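Local atomic coordinates of genome polyprotein (Rhinovirus C, PDB entry 6KU8), a protein that probably cleaves the viral polyprotein as its chymotrypsin-like 3C cysteine protease, and is held here with the peptide-like inhibitor rupintrivir. Residues I21-K25 with G26-M30; V50-G54 with R55-V59; G166-R170 with V171-A175. All blocks are in the same frame, centred on the assembly; numbering follows the deposited sequence.

Contact 1 (I21-K25 with G26-M30); sequences ITTSK and GEFNM. With AG7 (4-{2-(4-fluoro-benzyl)-6-methyl-5-[(5-methyl-isoxazole-3-carbonyl)-amino]-4-oxo-heptanoylamino}-5-(2-oxo-pyrrolidin-3-yl)-pentanoic acid ethyl ester), chain B.
The carbonyl oxygen of I21 accepts the N-H of F28 (I21 O to F28 N, 2.8 Å), while the CA-H of E27 adds a weaker touch to the same oxygen. The return bond from I21 N to F28 O makes this a hydrogen-bonded antiparallel pair, as are T23 and G26. Apolar side chains gather on one face: I21 CG2 presses on F28 CB at 3.4 Å, and I21 CD1 meets M30 SD at 4.0 Å. On the other, T22 and E27 run side by side, and a water joins T22 OG1 (2.9 Å) to E27 OE2 (2.7 Å); E27 OE1 goes to T110. At chi1 79° the T23 hydroxyl faces the turn, where OG1 accepts from K25 N at 2.9 Å, an ST turn; it also bonds to A44 O. K25 CB comes in plane to the F28 ring edge (CZ, 3.7 Å). At phi 105° a CB on residue 26 would jam against K25 O, so glycine fits the last turn position. K25 O lies 3.3 Å from C53, the terminal methyl of the AG7 ethyl ester. This is a beta hairpin with a two-residue loop in a type I turn, at the pocket side of a chymotrypsin-like barrel.

Contact 2 (V50-G54 with R55-V59); sequences VTIDG and REVRV
V50, I52, V57 and V59 form the tight side of this hairpin, where branched aliphatic groups from both strands interlock on the inward face. I52 sends CD1 obliquely over V57, 3.8 Å from V57 CB, and V50 CG1 meets V59 CG2 at 3.9 Å with the two side chains nearly at right angles. L80 of the next strand packs on I52, V57 and V59, whereas I21 adjoins V50. Valine and isoleucine suit the place twice over: they favour the extended backbone and fill the inward face. Under them the pairs V50–V57 and I52–R55 are doubly hydrogen-bonded; V57 N to V50 O is a short 2.7 Å.

The opposite face is polar and more open. T51 OG1 donates to E56 OE2 in a very short bond of 2.5 Å, made possible because the glutamate chain bends at chi2 (-59°) and folds its carboxylate back over the neighbouring strand; E56 OE1 has a weak bond with S49. Threonine suits position 51, giving a hydroxyl donor for the carboxylate and a beta-branched side chain that favours the strand. R55, on the I52 face but at the exposed end, bends at chi3, and its NH1 comes to 3.2 Å from I52 O. D53 is tied outside the hairpin, its OD2 to H19 ND1 and its OD1 to V20 N. D53 and G54 both take positive phi, a conformation glycine adopts easily and aspartate tolerates. The whole is a beta hairpin with a two-residue loop in a type I' turn, here within the closed six-stranded N-terminal barrel, where strand 49-52 also pairs with strand 18-23.

Contact 3 (G166-R170 with V171-A175); sequences GGNGR and VGYGA. With AG7 (4-{2-(4-fluoro-benzyl)-6-methyl-5-[(5-methyl-isoxazole-3-carbonyl)-amino]-4-oxo-heptanoylamino}-5-(2-oxo-pyrrolidin-3-yl)-pentanoic acid ethyl ester), chain B.
N168 and V171 meet across the loop that reverses the chain, and the asparagine side chain organises it. Starting at its root, N168 CB lies 4.1 Å from carbon C1, next to the acyl carbonyl of the inhibitor AG7. N168 CG passes V171 CG2, the two side chains crossing at a slant. With chi1 at 74°, the amide turns in over its own loop, where OD1 serves two backbone N-H groups. V171 N reaches it at 2.9 Å, with a C=O...N angle of 164°, while R170 N, also 2.9 Å from N168 OD1, comes from above the amide plane and completes an Asx turn. The other branch, N168 ND2, lies towards Y173 OH without bonding to it. A short side chain with an amide oxygen suits a tight turn, where it can accept from two successive N-H groups. V171 O receives N168 N at 3.3 Å and a water besides.

Beyond the loop the strands pair through G166 and Y173, with Y173 N 2.8 Å from G166 O. The tyrosine lays a ring edge along the G166–G167 peptide and packs on L138. Having no side chains, G166 and G167 let the chain lie close to its partners: G167 CA is 3.2 Å from V171 O.

G167 N donates to AG7 O03, and AG7 N58 donates back to G167 O at 3.3 Å. Such paired main-chain bonds amount to antiparallel strand addition, which implies that G167 recognises the backbone of a peptide-like ligand, and probably of substrate.

How the contacts relate
Contacts 1 and 2 are neighbouring hairpins of one antiparallel barrel, their centres 10 Å apart. Strands 18-23 and 49-52 close the barrel, through a probable hydrogen bond from T22 N to T51 O (2.9 Å) and through packing of M30 SD on I52 CD1 (3.8 Å). Contact 3 belongs to the second sheet; its nearest atoms stay about 9 Å from those of contact 1, yet both touch AG7, so the inhibitor bridges the cleft between the two halves. The F28 side chain touches C150, which with H43 and E74 fits a Cys-His-Glu triad and is probably the nucleophile. Contact 2 does not touch the inhibitor; its nearest atoms stay about 17 Å from those of contact 3.

Contact 1 (I21-K25 with G26-M30)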
# COMPACT_ATOMS: atom_id res chain seq x y z
N ILE A 21 -3.53 -10.60 -1.70
CA ILE A 21 -4.97 -10.47 -1.51
C ILE A 21 -5.62 -10.56 -2.88
O ILE A 21 -5.17 -9.91 -3.83
CB ILE A 21 -5.32 -9.16 -0.78
CG1 ILE A 21 -6.64 -9.28 -0.02
CG2 ILE A 21 -5.40 -8.02 -1.77
CD1 ILE A 21 -6.81 -8.21 1.06
N THR A 22 -6.64 -11.40 -2.99
CA THR A 22 -7.32 -11.66 -4.26
C THR A 22 -8.76 -11.19 -4.11
O THR A 22 -9.46 -11.64 -3.20
CB THR A 22 -7.27 -13.14 -4.63
OG1 THR A 22 -5.91 -13.59 -4.69
CG2 THR A 22 -7.93 -13.39 -6.00
N THR A 23 -9.18 -10.27 -4.98
CA THR A 23 -10.57 -9.84 -5.06
C THR A 23 -11.03 -9.96 -6.51
O THR A 23 -10.26 -10.35 -7.39
CB THR A 23 -10.77 -8.40 -4.54
OG1 THR A 23 -10.36 -7.46 -5.55
CG2 THR A 23 -9.98 -8.16 -3.25
N SER A 24 -12.28 -9.59 -6.76
CA SER A 24 -12.75 -9.54 -8.13
C SER A 24 -11.94 -8.57 -8.97
O SER A 24 -11.94 -8.68 -10.20
CB SER A 24 -14.24 -9.17 -8.17
OG SER A 24 -14.46 -7.91 -7.54
N LYS A 25 -11.23 -7.63 -8.35
CA LYS A 25 -10.37 -6.71 -9.09
C LYS A 25 -8.98 -7.27 -9.36
O LYS A 25 -8.12 -6.55 -9.89
CB LYS A 25 -10.25 -5.38 -8.34
CG LYS A 25 -11.58 -4.73 -7.99
CD LYS A 25 -12.67 -5.13 -8.97
CE LYS A 25 -13.42 -3.93 -9.50
NZ LYS A 25 -12.57 -3.20 -10.48
N GLY A 26 -8.73 -8.53 -9.03
CA GLY A 26 -7.45 -9.15 -9.26
C GLY A 26 -6.63 -9.31 -7.99
O GLY A 26 -7.14 -9.26 -6.87
N GLU A 27 -5.33 -9.50 -8.19
CA GLU A 27 -4.37 -9.74 -7.12
C GLU A 27 -3.71 -8.43 -6.71
O GLU A 27 -3.26 -7.66 -7.56
CB GLU A 27 -3.30 -10.74 -7.54
CG GLU A 27 -3.71 -12.19 -7.49
CD GLU A 27 -2.54 -13.13 -7.72
OE1 GLU A 27 -1.48 -12.68 -8.23
OE2 GLU A 27 -2.67 -14.31 -7.37
N PHE A 28 -3.65 -8.20 -5.40
CA PHE A 28 -3.02 -7.01 -4.84
C PHE A 28 -2.04 -7.46 -3.77
O PHE A 28 -2.14 -8.57 -3.23
CB PHE A 28 -4.04 -6.05 -4.20
CG PHE A 28 -5.07 -5.54 -5.16
CD1 PHE A 28 -6.15 -6.33 -5.52
CD2 PHE A 28 -4.95 -4.27 -5.71
CE1 PHE A 28 -7.10 -5.86 -6.43
CE2 PHE A 28 -5.90 -3.79 -6.60
CZ PHE A 28 -6.96 -4.58 -6.96
N ASN A 29 -1.09 -6.57 -3.46
CA ASN A 29 -0.25 -6.75 -2.28
C ASN A 29 -0.94 -6.13 -1.08
O ASN A 29 -1.45 -5.01 -1.16
CB ASN A 29 1.13 -6.11 -2.46
CG ASN A 29 2.01 -6.32 -1.25
OD1 ASN A 29 2.29 -7.45 -0.87
ND2 ASN A 29 2.46 -5.23 -0.65
N MET A 30 -0.97 -6.87 0.03
CA MET A 30 -1.50 -6.41 1.29
C MET A 30 -0.35 -6.23 2.28
O MET A 30 0.48 -7.14 2.45
CB MET A 30 -2.52 -7.41 1.85
CG MET A 30 -3.20 -6.94 3.16
SD MET A 30 -4.08 -8.29 4.03
CE MET A 30 -2.71 -9.01 4.96
C01 AG7 B . -5.29 3.66 -12.69
C02 AG7 B . -6.34 2.80 -12.03
O03 AG7 B . -4.11 3.59 -12.50
C04 AG7 B . -5.89 2.10 -10.75
C05 AG7 B . -7.20 1.68 -10.10
C06 AG7 B . -7.84 2.87 -9.36
C07 AG7 B . -7.09 3.62 -8.46
C08 AG7 B . -7.66 4.69 -7.80
C09 AG7 B . -8.99 5.03 -8.02
C10 AG7 B . -9.74 4.28 -8.92
C11 AG7 B . -9.17 3.21 -9.59
N12 AG7 B . -3.78 0.56 -10.54
C13 AG7 B . -3.00 -0.54 -11.14
C14 AG7 B . -1.61 0.05 -11.32
C15 AG7 B . -1.61 1.07 -12.52
C16 AG7 B . -0.08 1.38 -12.92
N17 AG7 B . 0.00 1.46 -14.24
O18 AG7 B . 0.81 1.52 -12.15
C19 AG7 B . -2.95 -1.91 -10.45
C20 AG7 B . -4.26 -2.20 -9.70
C21 AG7 B . -4.94 -3.07 -10.73
O22 AG7 B . -6.32 -2.98 -10.95
O23 AG7 B . -4.26 -3.80 -11.36
C47 AG7 B . -5.01 0.94 -11.22
O48 AG7 B . -5.32 0.34 -12.18
C50 AG7 B . -6.72 -3.83 -11.97
C53 AG7 B . -8.25 -3.96 -11.91
C57 AG7 B . -5.94 4.64 -13.66
N58 AG7 B . -4.98 5.57 -14.11
C59 AG7 B . -5.42 6.90 -14.36
O60 AG7 B . -6.52 7.33 -14.21
C78 AG7 B . -6.47 3.91 -14.89
C81 AG7 B . -7.32 4.80 -15.80
F1 AG7 B . -9.54 6.09 -7.36
C82 AG7 B . -5.28 3.33 -15.68
C83 AG7 B . -1.37 1.21 -14.84
C84 AG7 B . -2.19 0.58 -13.63
C1 AG7 B . -4.26 7.68 -14.87
O HOH W 1 -5.27 -15.09 -7.13
O HOH W 2 -4.98 -6.03 -9.63

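Contact 2 (V50-G54 with R55-V59)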
# COMPACT_ATOMS: atom_id res chain seq x y z
N VAL A 50 -12.07 -11.57 2.76
CA VAL A 50 -11.10 -11.38 1.70
C VAL A 50 -10.27 -12.64 1.57
O VAL A 50 -10.04 -13.36 2.56
CB VAL A 50 -10.19 -10.15 1.97
CG1 VAL A 50 -11.02 -8.86 1.94
CG2 VAL A 50 -9.49 -10.29 3.31
N THR A 51 -9.84 -12.92 0.35
CA THR A 51 -8.93 -14.03 0.07
C THR A 51 -7.50 -13.55 0.29
O THR A 51 -6.99 -12.70 -0.46
CB THR A 51 -9.11 -14.53 -1.35
OG1 THR A 51 -10.50 -14.78 -1.58
CG2 THR A 51 -8.32 -15.82 -1.56
N ILE A 52 -6.84 -14.09 1.32
CA ILE A 52 -5.45 -13.79 1.63
C ILE A 52 -4.66 -15.08 1.49
O ILE A 52 -4.99 -16.09 2.12
CB ILE A 52 -5.31 -13.21 3.04
CG1 ILE A 52 -6.13 -11.92 3.16
CG2 ILE A 52 -3.85 -12.97 3.37
CD1 ILE A 52 -6.17 -11.37 4.55
N ASP A 53 -3.61 -15.05 0.66
CA ASP A 53 -2.79 -16.23 0.38
C ASP A 53 -3.67 -17.45 0.10
O ASP A 53 -3.41 -18.55 0.59
CB ASP A 53 -1.80 -16.50 1.52
CG ASP A 53 -0.79 -15.37 1.73
OD1 ASP A 53 -0.52 -14.63 0.76
OD2 ASP A 53 -0.27 -15.21 2.87
N GLY A 54 -4.73 -17.24 -0.67
CA GLY A 54 -5.59 -18.33 -1.08
C GLY A 54 -6.59 -18.82 -0.06
O GLY A 54 -7.26 -19.83 -0.31
N ARG A 55 -6.74 -18.14 1.07
CA ARG A 55 -7.71 -18.55 2.09
C ARG A 55 -8.65 -17.40 2.41
O ARG A 55 -8.26 -16.23 2.38
CB ARG A 55 -7.00 -19.00 3.37
CG ARG A 55 -6.13 -20.24 3.23
CD ARG A 55 -5.11 -20.28 4.35
NE ARG A 55 -5.59 -19.59 5.55
CZ ARG A 55 -5.39 -18.30 5.82
NH1 ARG A 55 -4.72 -17.52 4.97
NH2 ARG A 55 -5.88 -17.79 6.94
N GLU A 56 -9.90 -17.74 2.75
CA GLU A 56 -10.86 -16.71 3.14
C GLU A 56 -10.59 -16.26 4.57
O GLU A 56 -10.50 -17.08 5.48
CB GLU A 56 -12.31 -17.20 3.01
CG GLU A 56 -12.72 -17.56 1.59
CD GLU A 56 -12.59 -16.39 0.63
OE1 GLU A 56 -13.29 -15.37 0.81
OE2 GLU A 56 -11.77 -16.49 -0.30
N VAL A 57 -10.44 -14.95 4.74
CA VAL A 57 -10.21 -14.34 6.05
C VAL A 57 -11.34 -13.35 6.31
O VAL A 57 -11.61 -12.48 5.47
CB VAL A 57 -8.84 -13.65 6.11
CG1 VAL A 57 -8.64 -12.97 7.46
CG2 VAL A 57 -7.71 -14.66 5.82
N ARG A 58 -11.98 -13.47 7.47
CA ARG A 58 -13.06 -12.56 7.82
C ARG A 58 -12.51 -11.20 8.21
O ARG A 58 -11.57 -11.10 9.01
CB ARG A 58 -13.90 -13.13 8.96
CG ARG A 58 -14.91 -12.13 9.50
CD ARG A 58 -16.08 -12.82 10.19
NE ARG A 58 -15.74 -13.30 11.52
CZ ARG A 58 -16.35 -12.89 12.63
NH1 ARG A 58 -17.34 -12.01 12.55
NH2 ARG A 58 -15.99 -13.38 13.81
N VAL A 59 -13.10 -10.14 7.65
CA VAL A 59 -12.76 -8.76 7.99
C VAL A 59 -13.65 -8.31 9.14
O VAL A 59 -14.87 -8.19 8.98
CB VAL A 59 -12.92 -7.82 6.79
CG1 VAL A 59 -12.71 -6.36 7.22
CG2 VAL A 59 -11.93 -8.19 5.69

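Contact 3 (G166-R170 with V171-A175)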
# COMPACT_ATOMS: atom_id res chain seq x y z
N GLY A 166 -1.62 3.72 -8.40
CA GLY A 166 -1.97 4.01 -9.79
C GLY A 166 -0.79 4.43 -10.63
O GLY A 166 0.34 4.56 -10.14
N GLY A 167 -1.06 4.64 -11.91
CA GLY A 167 -0.04 5.10 -12.84
C GLY A 167 -0.64 5.33 -14.21
O GLY A 167 -1.80 4.99 -14.47
N ASN A 168 0.17 5.91 -15.10
CA ASN A 168 -0.30 6.28 -16.43
C ASN A 168 0.63 5.77 -17.53
O ASN A 168 0.63 6.31 -18.64
CB ASN A 168 -0.47 7.80 -16.55
CG ASN A 168 0.85 8.55 -16.64
OD1 ASN A 168 1.91 8.01 -16.30
ND2 ASN A 168 0.80 9.79 -17.13
N GLY A 169 1.42 4.74 -17.24
CA GLY A 169 2.41 4.26 -18.18
C GLY A 169 3.75 4.97 -18.11
O GLY A 169 4.76 4.42 -18.57
N ARG A 170 3.79 6.17 -17.55
CA ARG A 170 5.02 6.92 -17.42
C ARG A 170 5.43 7.15 -15.97
O ARG A 170 6.60 7.04 -15.64
CB ARG A 170 4.89 8.29 -18.14
CG ARG A 170 4.76 8.19 -19.66
CD ARG A 170 5.99 7.52 -20.25
NE ARG A 170 7.18 8.24 -19.79
CZ ARG A 170 8.34 7.67 -19.48
NH1 ARG A 170 8.51 6.35 -19.56
NH2 ARG A 170 9.35 8.44 -19.07
N VAL A 171 4.48 7.43 -15.08
CA VAL A 171 4.76 7.69 -13.68
C VAL A 171 3.87 6.79 -12.82
O VAL A 171 2.90 6.21 -13.29
CB VAL A 171 4.55 9.16 -13.29
CG1 VAL A 171 5.45 10.08 -14.13
CG2 VAL A 171 3.07 9.51 -13.43
N GLY A 172 4.22 6.71 -11.54
CA GLY A 172 3.42 5.99 -10.57
C GLY A 172 2.98 6.92 -9.45
O GLY A 172 3.68 7.88 -9.12
N TYR A 173 1.81 6.63 -8.89
CA TYR A 173 1.24 7.38 -7.77
C TYR A 173 1.13 6.43 -6.59
O TYR A 173 0.60 5.32 -6.73
CB TYR A 173 -0.14 7.97 -8.10
CG TYR A 173 -0.20 8.71 -9.42
CD1 TYR A 173 0.16 10.04 -9.50
CD2 TYR A 173 -0.60 8.08 -10.58
CE1 TYR A 173 0.11 10.74 -10.71
CE2 TYR A 173 -0.64 8.74 -11.80
CZ TYR A 173 -0.29 10.07 -11.85
OH TYR A 173 -0.35 10.74 -13.05
N GLY A 174 1.63 6.86 -5.45
CA GLY A 174 1.51 6.10 -4.21
C GLY A 174 0.66 6.88 -3.21
O GLY A 174 0.78 8.10 -3.12
N ALA A 175 -0.18 6.16 -2.47
CA ALA A 175 -0.93 6.77 -1.38
C ALA A 175 0.01 6.93 -0.18
O ALA A 175 0.56 5.94 0.31
CB ALA A 175 -2.15 5.92 -1.02
C01 AG7 B . -5.29 3.66 -12.69
C02 AG7 B . -6.34 2.80 -12.03
O03 AG7 B . -4.11 3.59 -12.50
C04 AG7 B . -5.89 2.10 -10.75
C05 AG7 B . -7.20 1.68 -10.10
C06 AG7 B . -7.84 2.87 -9.36
C07 AG7 B . -7.09 3.62 -8.46
C08 AG7 B . -7.66 4.69 -7.80
C09 AG7 B . -8.99 5.03 -8.02
C10 AG7 B . -9.74 4.28 -8.92
C11 AG7 B . -9.17 3.21 -9.59
N12 AG7 B . -3.78 0.56 -10.54
C13 AG7 B . -3.00 -0.54 -11.14
C14 AG7 B . -1.61 0.05 -11.32
C15 AG7 B . -1.61 1.07 -12.52
C16 AG7 B . -0.08 1.38 -12.92
N17 AG7 B . 0.00 1.46 -14.24
O18 AG7 B . 0.81 1.52 -12.15
C19 AG7 B . -2.95 -1.91 -10.45
C20 AG7 B . -4.26 -2.20 -9.70
C21 AG7 B . -4.94 -3.07 -10.73
O22 AG7 B . -6.32 -2.98 -10.95
O23 AG7 B . -4.26 -3.80 -11.36
C47 AG7 B . -5.01 0.94 -11.22
O48 AG7 B . -5.32 0.34 -12.18
C50 AG7 B . -6.72 -3.83 -11.97
C53 AG7 B . -8.25 -3.96 -11.91
C57 AG7 B . -5.94 4.64 -13.66
N58 AG7 B . -4.98 5.57 -14.11
C59 AG7 B . -5.42 6.90 -14.36
O60 AG7 B . -6.52 7.33 -14.21
C78 AG7 B . -6.47 3.91 -14.89
C81 AG7 B . -7.32 4.80 -15.80
F1 AG7 B . -9.54 6.09 -7.36
C82 AG7 B . -5.28 3.33 -15.68
C83 AG7 B . -1.37 1.21 -14.84
C84 AG7 B . -2.19 0.58 -13.63
C1 AG7 B . -4.26 7.68 -14.87
O HOH W 3 2.86 3.96 -14.97